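Local coordinates for heme-binding protein A (Haemophilus parasuis 29755, PDB 3TPA) that probably binds glutathione as a periplasmic solute-binding protein of the GbpA family, at residues N41-F46 with T155-D160. The protein carries 1 engineered substitution. Numbering follows the deposited sequence.
Sequences NRLVEF and TTVAMD
Phe46 and Ala158 meet where an outer strand of a five-stranded antiparallel sheet packs on a type I beta turn. The turn runs from Thr156 to Met159, and the fold is that of a family 5 extracellular solute-binding protein. Ala158 CB lies over one face of the Phe46 ring, off its centre and nearer the CE2 side, in a CH-pi contact 3.9 Å from the centroid. The ring is put there by chi1 of -68°, with CG anti to the carbonyl carbon. Its CE1 atom touches CB and CG2 of Thr155. On the strand side, Val44 O receives a CA-H...O contact from Ala158 CA at 3.1 Å. Val44 CG2 also touches Ala158 CB. Farther along, Val157 CG1 packs against Leu43 CB at 3.6 Å. Leu43 also touches Phe72 and Leu74 of strand 69-74 and Val97 and Phe101 of helix 94-105.

No direct hydrogen bond joins the two segments; waters do this work. One accepts from Leu43 N and donates to Val157 O. A second donates to Ala158 O and Glu45 OE2 and accepts from Phe46 N. Arg42 lays its aliphatic part along the turn, with CG 3.3 Å from Met159 O. Bends at chi2 and chi3 bring its guanidinium back to Glu45. There NE forms a salt bridge to OE2, though its hydrogen bond is weak at 126°. Arg42 NH1 bonds to Ser36 O and Ser163 OG, and Asp160 OD2 is held by Ser36 OG and Gln37 NE2. Asn41 ND2 and Arg42 N grip Glu45 OE1 from opposite faces of its carboxylate plane. The bond from Arg42 N to Glu45 OE1 is nearly straight, at 169°.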
loop_
_atom_site.group_PDB
_atom_site.type_symbol
_atom_site.label_atom_id
_atom_site.label_comp_id
_atom_site.label_asym_id
_atom_site.label_seq_id
_atom_site.Cartn_x
_atom_site.Cartn_y
_atom_site.Cartn_z
ATOM N N ASN A 41 9.168 16.026 -0.726
ATOM C CA ASN A 41 9.726 15.226 0.371
ATOM C C ASN A 41 8.730 15.124 1.487
ATOM O O ASN A 41 7.767 15.884 1.520
ATOM C CB ASN A 41 10.992 15.861 0.940
ATOM C CG ASN A 41 12.179 15.702 0.019
ATOM O OD1 ASN A 41 12.719 16.677 -0.504
ATOM N ND2 ASN A 41 12.579 14.460 -0.202
ATOM N N ARG A 42 8.975 14.189 2.406
ATOM C CA ARG A 42 8.182 14.046 3.623
ATOM C C ARG A 42 9.076 14.306 4.825
ATOM O O ARG A 42 10.284 14.390 4.682
ATOM C CB ARG A 42 7.611 12.623 3.724
ATOM C CG ARG A 42 6.321 12.370 2.932
ATOM C CD ARG A 42 6.458 12.603 1.426
ATOM N NE ARG A 42 7.486 11.753 0.839
ATOM C CZ ARG A 42 7.944 11.902 -0.396
ATOM N NH1 ARG A 42 7.450 12.861 -1.154
ATOM N NH2 ARG A 42 8.890 11.101 -0.869
ATOM N N LEU A 43 8.477 14.427 6.012
ATOM C CA LEU A 43 9.229 14.663 7.246
ATOM C C LEU A 43 10.288 13.579 7.445
ATOM O O LEU A 43 11.469 13.884 7.645
ATOM C CB LEU A 43 8.289 14.746 8.455
ATOM C CG LEU A 43 7.560 16.088 8.630
ATOM C CD1 LEU A 43 6.492 15.995 9.703
ATOM C CD2 LEU A 43 8.569 17.198 8.966
ATOM N N VAL A 44 9.859 12.323 7.369
ATOM C CA VAL A 44 10.772 11.176 7.307
ATOM C C VAL A 44 10.433 10.352 6.064
ATOM O O VAL A 44 9.299 10.397 5.581
ATOM C CB VAL A 44 10.683 10.297 8.576
ATOM C CG1 VAL A 44 10.903 11.144 9.827
ATOM C CG2 VAL A 44 9.316 9.574 8.647
ATOM N N GLU A 45 11.407 9.615 5.531
ATOM C CA GLU A 45 11.218 8.886 4.276
ATOM C C GLU A 45 11.528 7.412 4.483
ATOM O O GLU A 45 12.350 7.078 5.319
ATOM C CB GLU A 45 12.188 9.416 3.215
ATOM C CG GLU A 45 12.242 10.931 3.090
ATOM C CD GLU A 45 11.151 11.468 2.208
ATOM O OE1 GLU A 45 11.272 12.620 1.738
ATOM O OE2 GLU A 45 10.171 10.729 1.978
ATOM N N PHE A 46 10.907 6.528 3.707
ATOM C CA PHE A 46 11.232 5.100 3.813
ATOM C C PHE A 46 12.640 4.838 3.259
ATOM O O PHE A 46 12.983 5.321 2.188
ATOM C CB PHE A 46 10.222 4.251 3.034
ATOM C CG PHE A 46 8.831 4.250 3.624
ATOM C CD1 PHE A 46 8.547 3.519 4.758
ATOM C CD2 PHE A 46 7.806 4.957 3.017
ATOM C CE1 PHE A 46 7.275 3.514 5.290
ATOM C CE2 PHE A 46 6.531 4.952 3.538
ATOM C CZ PHE A 46 6.263 4.222 4.679
ATOM N N THR A 155 5.540 5.689 10.418
ATOM C CA THR A 155 5.537 5.284 9.007
ATOM C C THR A 155 4.461 6.007 8.199
ATOM O O THR A 155 4.656 6.307 7.027
ATOM C CB THR A 155 5.462 3.756 8.808
ATOM O OG1 THR A 155 4.346 3.236 9.512
ATOM C CG2 THR A 155 6.717 3.082 9.347
ATOM N N THR A 156 3.328 6.318 8.822
ATOM C CA THR A 156 2.324 7.118 8.128
ATOM C C THR A 156 2.897 8.466 7.663
ATOM O O THR A 156 2.582 8.941 6.572
ATOM C CB THR A 156 1.062 7.314 8.994
ATOM O OG1 THR A 156 0.503 6.025 9.277
ATOM C CG2 THR A 156 0.019 8.181 8.264
ATOM N N VAL A 157 3.753 9.061 8.485
ATOM C CA VAL A 157 4.364 10.364 8.199
ATOM C C VAL A 157 5.245 10.345 6.940
ATOM O O VAL A 157 5.481 11.392 6.318
ATOM C CB VAL A 157 5.198 10.852 9.405
ATOM C CG1 VAL A 157 6.020 12.082 9.057
ATOM C CG2 VAL A 157 4.281 11.144 10.576
ATOM N N ALA A 158 5.718 9.155 6.575
ATOM C CA ALA A 158 6.560 8.959 5.391
ATOM C C ALA A 158 5.750 8.690 4.115
ATOM O O ALA A 158 6.304 8.563 3.017
ATOM C CB ALA A 158 7.541 7.804 5.638
ATOM N N MET A 159 4.432 8.612 4.256
ATOM C CA MET A 159 3.597 8.311 3.102
ATOM C C MET A 159 3.438 9.531 2.213
ATOM O O MET A 159 3.525 10.677 2.673
ATOM C CB MET A 159 2.237 7.754 3.563
ATOM C CG MET A 159 2.333 6.401 4.272
ATOM S SD MET A 159 0.723 5.821 4.873
ATOM C CE MET A 159 -0.187 5.681 3.339
ATOM N N ASP A 160 3.219 9.270 0.931
ATOM C CA ASP A 160 3.144 10.309 -0.101
ATOM C C ASP A 160 2.169 11.444 0.163
ATOM O O ASP A 160 2.473 12.601 -0.160
ATOM C CB ASP A 160 2.837 9.677 -1.452
ATOM C CG ASP A 160 3.884 8.688 -1.859
ATOM O OD1 ASP A 160 3.985 7.641 -1.200
ATOM O OD2 ASP A 160 4.607 8.954 -2.826
HETATM O O HOH W 1 5.707 14.082 6.109
HETATM O O HOH W 2 8.845 8.274 2.106
#